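Local structure of hypothetical bacterial 6-phosphogluconolactonase (Bacteroides fragilis, 3SCY) at residues Cys159-Ala171 against Asp177-Asn189. The protein probably hydrolyses the lactone ring of 6-phosphogluconolactone, folding as a seven-bladed beta-propeller. Numbering follows the deposited sequence.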
loop_
_atom_site.group_PDB
_atom_site.type_symbol
_atom_site.label_atom_id
_atom_site.label_comp_id
_atom_site.label_asym_id
_atom_site.label_seq_id
_atom_site.Cartn_x
_atom_site.Cartn_y
_atom_site.Cartn_z
ATOM N N CYS A 159 -4.214 2.894 -6.081
ATOM C CA CYS A 159 -2.878 2.363 -5.993
ATOM C C CYS A 159 -2.070 2.864 -7.151
ATOM O O CYS A 159 -2.620 3.059 -8.236
ATOM C CB CYS A 159 -2.923 0.835 -5.981
ATOM S SG CYS A 159 -1.358 0.037 -5.523
ATOM N N VAL A 160 -0.791 3.145 -6.920
ATOM C CA VAL A 160 0.162 3.507 -7.947
ATOM C C VAL A 160 1.430 2.707 -7.676
ATOM O O VAL A 160 1.962 2.744 -6.560
ATOM C CB VAL A 160 0.445 5.032 -8.071
ATOM C CG1 VAL A 160 -0.691 5.735 -8.804
ATOM C CG2 VAL A 160 0.703 5.679 -6.708
ATOM N N ARG A 161 1.867 1.909 -8.657
ATOM C CA ARG A 161 3.058 1.075 -8.514
ATOM C C ARG A 161 4.011 1.219 -9.665
ATOM O O ARG A 161 3.591 1.198 -10.817
ATOM C CB ARG A 161 2.713 -0.420 -8.438
ATOM C CG ARG A 161 1.769 -0.852 -7.311
ATOM C CD ARG A 161 2.251 -0.449 -5.895
ATOM N NE ARG A 161 3.673 -0.698 -5.649
ATOM C CZ ARG A 161 4.191 -1.875 -5.319
ATOM N NH1 ARG A 161 3.408 -2.937 -5.172
ATOM N NH2 ARG A 161 5.501 -2.001 -5.132
ATOM N N ILE A 162 5.313 1.306 -9.366
ATOM C CA ILE A 162 6.336 1.282 -10.392
ATOM C C ILE A 162 6.651 -0.182 -10.620
ATOM O O ILE A 162 6.768 -0.926 -9.635
ATOM C CB ILE A 162 7.530 2.126 -9.937
ATOM C CG1 ILE A 162 7.081 3.609 -9.872
ATOM C CG2 ILE A 162 8.741 1.944 -10.911
ATOM C CD1 ILE A 162 7.978 4.544 -9.035
ATOM N N THR A 163 6.723 -0.623 -11.889
ATOM C CA THR A 163 6.955 -2.022 -12.229
ATOM C C THR A 163 8.378 -2.456 -11.807
ATOM O O THR A 163 9.281 -1.616 -11.714
ATOM C CB THR A 163 6.650 -2.300 -13.708
ATOM O OG1 THR A 163 7.372 -1.351 -14.477
ATOM C CG2 THR A 163 5.147 -2.177 -14.014
ATOM N N PRO A 164 8.620 -3.773 -11.620
ATOM C CA PRO A 164 9.950 -4.219 -11.147
ATOM C C PRO A 164 11.098 -3.954 -12.112
ATOM O O PRO A 164 12.264 -4.085 -11.724
ATOM C CB PRO A 164 9.783 -5.729 -10.955
ATOM C CG PRO A 164 8.342 -5.955 -10.884
ATOM C CD PRO A 164 7.661 -4.902 -11.667
ATOM N N ASP A 165 10.773 -3.624 -13.373
ATOM C CA ASP A 165 11.780 -3.326 -14.392
ATOM C C ASP A 165 12.033 -1.804 -14.489
ATOM O O ASP A 165 12.798 -1.365 -15.346
ATOM C CB ASP A 165 11.344 -3.902 -15.741
ATOM C CG ASP A 165 9.941 -3.508 -16.140
ATOM O OD1 ASP A 165 9.454 -2.460 -15.646
ATOM O OD2 ASP A 165 9.318 -4.261 -16.905
ATOM N N GLY A 166 11.389 -1.025 -13.617
ATOM C CA GLY A 166 11.541 0.435 -13.516
ATOM C C GLY A 166 11.010 1.228 -14.700
ATOM O O GLY A 166 11.273 2.430 -14.806
ATOM N N LYS A 167 10.265 0.574 -15.589
ATOM C CA LYS A 167 9.849 1.193 -16.857
ATOM C C LYS A 167 8.429 1.750 -16.886
ATOM O O LYS A 167 8.147 2.619 -17.725
ATOM C CB LYS A 167 9.987 0.179 -17.993
ATOM C CG LYS A 167 11.422 -0.303 -18.194
ATOM C CD LYS A 167 11.524 -1.361 -19.289
ATOM C CE LYS A 167 12.880 -2.027 -19.273
ATOM N NZ LYS A 167 12.952 -3.146 -20.248
ATOM N N TYR A 168 7.539 1.239 -16.044
ATOM C CA TYR A 168 6.134 1.629 -16.084
ATOM C C TYR A 168 5.571 1.936 -14.738
ATOM O O TYR A 168 6.088 1.491 -13.716
ATOM C CB TYR A 168 5.292 0.487 -16.707
ATOM C CG TYR A 168 5.873 0.007 -18.019
ATOM C CD1 TYR A 168 5.755 0.772 -19.177
ATOM C CD2 TYR A 168 6.653 -1.144 -18.079
ATOM C CE1 TYR A 168 6.302 0.346 -20.384
ATOM C CE2 TYR A 168 7.235 -1.563 -19.272
ATOM C CZ TYR A 168 7.054 -0.817 -20.424
ATOM O OH TYR A 168 7.658 -1.211 -21.597
ATOM N N LEU A 169 4.486 2.700 -14.750
ATOM C CA LEU A 169 3.686 2.958 -13.565
ATOM C C LEU A 169 2.296 2.404 -13.844
ATOM O O LEU A 169 1.703 2.739 -14.878
ATOM C CB LEU A 169 3.638 4.443 -13.190
ATOM C CG LEU A 169 2.865 4.738 -11.889
ATOM C CD1 LEU A 169 3.588 5.704 -11.019
ATOM C CD2 LEU A 169 1.455 5.240 -12.194
ATOM N N LEU A 170 1.800 1.529 -12.956
ATOM C CA LEU A 170 0.465 0.939 -13.062
ATOM C C LEU A 170 -0.419 1.535 -11.994
ATOM O O LEU A 170 -0.008 1.612 -10.827
ATOM C CB LEU A 170 0.526 -0.584 -12.970
ATOM C CG LEU A 170 1.413 -1.276 -14.018
ATOM C CD1 LEU A 170 1.378 -2.762 -13.835
ATOM C CD2 LEU A 170 0.945 -0.978 -15.457
ATOM N N ALA A 171 -1.596 2.030 -12.375
ATOM C CA ALA A 171 -2.478 2.700 -11.438
ATOM C C ALA A 171 -3.827 2.000 -11.369
ATOM O O ALA A 171 -4.554 1.949 -12.376
ATOM C CB ALA A 171 -2.640 4.155 -11.856
ATOM N N ASP A 177 -12.728 -0.475 -13.016
ATOM C CA ASP A 177 -12.263 -1.862 -13.225
ATOM C C ASP A 177 -11.071 -1.912 -14.195
ATOM O O ASP A 177 -10.981 -2.805 -15.031
ATOM C CB ASP A 177 -13.420 -2.764 -13.717
ATOM C CG ASP A 177 -14.470 -2.934 -12.643
ATOM O OD1 ASP A 177 -14.093 -3.216 -11.484
ATOM O OD2 ASP A 177 -15.665 -2.775 -12.953
ATOM N N GLN A 178 -10.159 -0.969 -14.061
ATOM C CA GLN A 178 -8.982 -0.899 -14.918
ATOM C C GLN A 178 -7.723 -0.674 -14.126
ATOM O O GLN A 178 -7.756 -0.117 -13.035
ATOM C CB GLN A 178 -9.113 0.244 -15.952
ATOM C CG GLN A 178 -10.167 0.003 -17.023
ATOM C CD GLN A 178 -10.311 1.209 -17.917
ATOM O OE1 GLN A 178 -10.700 2.301 -17.492
ATOM N NE2 GLN A 178 -10.024 1.023 -19.185
ATOM N N ILE A 179 -6.606 -1.107 -14.695
ATOM C CA ILE A 179 -5.260 -0.809 -14.254
ATOM C C ILE A 179 -4.684 0.062 -15.380
ATOM O O ILE A 179 -4.427 -0.447 -16.475
ATOM C CB ILE A 179 -4.397 -2.051 -13.956
ATOM C CG1 ILE A 179 -5.066 -2.943 -12.877
ATOM C CG2 ILE A 179 -2.985 -1.610 -13.511
ATOM C CD1 ILE A 179 -4.510 -4.408 -12.815
ATOM N N HIS A 180 -4.542 1.364 -15.126
ATOM C CA HIS A 180 -3.996 2.318 -16.095
ATOM C C HIS A 180 -2.478 2.145 -16.198
ATOM O O HIS A 180 -1.820 1.887 -15.192
ATOM C CB HIS A 180 -4.367 3.749 -15.699
ATOM C CG HIS A 180 -5.841 3.945 -15.591
ATOM N ND1 HIS A 180 -6.635 4.136 -16.722
ATOM C CD2 HIS A 180 -6.621 4.001 -14.488
ATOM C CE1 HIS A 180 -7.873 4.264 -16.265
ATOM N NE2 HIS A 180 -7.916 4.205 -14.931
ATOM N N LYS A 181 -1.934 2.239 -17.427
ATOM C CA LYS A 181 -0.511 2.045 -17.674
ATOM C C LYS A 181 0.160 3.322 -18.191
ATOM O O LYS A 181 -0.340 3.965 -19.130
ATOM C CB LYS A 181 -0.326 0.907 -18.698
ATOM C CG LYS A 181 1.140 0.569 -18.980
ATOM C CD LYS A 181 1.291 -0.475 -20.083
ATOM C CE LYS A 181 2.719 -0.524 -20.580
ATOM N NZ LYS A 181 2.884 -1.585 -21.613
ATOM N N PHE A 182 1.313 3.661 -17.594
ATOM C CA PHE A 182 2.130 4.787 -18.002
ATOM C C PHE A 182 3.559 4.369 -18.185
ATOM O O PHE A 182 4.073 3.509 -17.457
ATOM C CB PHE A 182 2.068 5.910 -16.961
ATOM C CG PHE A 182 0.688 6.485 -16.778
ATOM C CD1 PHE A 182 -0.212 5.907 -15.888
ATOM C CD2 PHE A 182 0.271 7.577 -17.528
ATOM C CE1 PHE A 182 -1.499 6.430 -15.736
ATOM C CE2 PHE A 182 -1.020 8.088 -17.390
ATOM C CZ PHE A 182 -1.899 7.506 -16.502
ATOM N N ASN A 183 4.204 4.986 -19.158
ATOM C CA ASN A 183 5.625 4.847 -19.367
ATOM C C ASN A 183 6.309 5.815 -18.425
ATOM O O ASN A 183 5.870 6.964 -18.301
ATOM C CB ASN A 183 5.991 5.187 -20.827
ATOM C CG ASN A 183 5.374 4.319 -21.883
ATOM O OD1 ASN A 183 5.062 3.152 -21.673
ATOM N ND2 ASN A 183 5.124 4.894 -23.048
ATOM N N ILE A 184 7.379 5.379 -17.764
ATOM C CA ILE A 184 8.152 6.246 -16.880
ATOM C C ILE A 184 9.375 6.815 -17.592
ATOM O O ILE A 184 10.059 6.093 -18.333
ATOM C CB ILE A 184 8.598 5.433 -15.646
ATOM C CG1 ILE A 184 7.448 5.391 -14.612
ATOM C CG2 ILE A 184 9.928 5.938 -15.054
ATOM C CD1 ILE A 184 7.746 4.470 -13.409
ATOM N N ASN A 185 9.593 8.133 -17.423
ATOM C CA ASN A 185 10.801 8.810 -17.868
ATOM C C ASN A 185 11.744 8.797 -16.661
ATOM O O ASN A 185 11.532 9.556 -15.710
ATOM C CB ASN A 185 10.506 10.218 -18.365
ATOM C CG ASN A 185 11.762 11.004 -18.590
ATOM O OD1 ASN A 185 12.873 10.485 -18.483
ATOM N ND2 ASN A 185 11.630 12.259 -18.974
ATOM N N PRO A 186 12.744 7.869 -16.628
ATOM C CA PRO A 186 13.587 7.741 -15.423
ATOM C C PRO A 186 14.504 8.932 -15.187
ATOM O O PRO A 186 15.061 9.086 -14.098
ATOM C CB PRO A 186 14.408 6.475 -15.723
ATOM C CG PRO A 186 14.546 6.484 -17.214
ATOM C CD PRO A 186 13.186 6.943 -17.693
ATOM N N ASN A 187 14.624 9.825 -16.186
ATOM C CA ASN A 187 15.476 10.983 -16.021
ATOM C C ASN A 187 14.706 12.161 -15.419
ATOM O O ASN A 187 15.338 13.106 -14.967
ATOM C CB ASN A 187 16.075 11.384 -17.368
ATOM C CG ASN A 187 17.134 10.426 -17.865
ATOM O OD1 ASN A 187 17.738 9.668 -17.094
ATOM N ND2 ASN A 187 17.426 10.478 -19.151
ATOM N N ALA A 188 13.351 12.145 -15.477
ATOM C CA ALA A 188 12.578 13.312 -15.024
ATOM C C ALA A 188 12.850 13.662 -13.567
ATOM O O ALA A 188 12.737 12.814 -12.691
ATOM C CB ALA A 188 11.098 13.052 -15.207
ATOM N N ASN A 189 13.213 14.911 -13.318
ATOM C CA ASN A 189 13.462 15.317 -11.939
ATOM C C ASN A 189 13.105 16.796 -11.754
ATOM O O ASN A 189 12.594 17.443 -12.671
ATOM C CB ASN A 189 14.921 15.016 -11.522
ATOM C CG ASN A 189 15.955 15.762 -12.324
ATOM O OD1 ASN A 189 15.699 16.857 -12.813
ATOM N ND2 ASN A 189 17.125 15.164 -12.505
HETATM O O HOH W 1 5.376 -1.542 -23.032
#
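Y168 to A171 pair with H180 to N183 as the antiparallel hairpin at the centre of a four-stranded propeller blade, strands 157-162 and 197-206 lying outside it. Main-chain hydrogen bonds join L169 with F182 and A171 with H180 in both directions, and I184 N extends the pairing to K167 O at 2.9 Å.

Y168, L170 and K181 share one face of the blade. The lysine suits this place because its long chain is apolar until its end: CG packs on L170 CD2 (3.9 Å), and beyond it the extended chain runs beside the tyrosine, whose aromatic face suits an ammonium. K181 NZ thus stands over the ring face, 4.5 Å from the Y168 centroid, a cation-pi contact; it also donates to the backbone oxygens of T201 and G243. N183 OD1 comes to the edge of the same ring, 3.3 Å from Y168 CE1.

On the reverse face, apolar L169 and F182 suit their buried places, CD2 meeting CD1 at 4.1 Å. With its CG1 beside the backbone N (chi1 -83°), I184 is long enough to span the intervening strand, its CD1 touching I162 CG2 (3.7 Å).

One water links the polar ends, 2.7 Å from Y168 OH and accepting from K181 NZ at 2.9 Å.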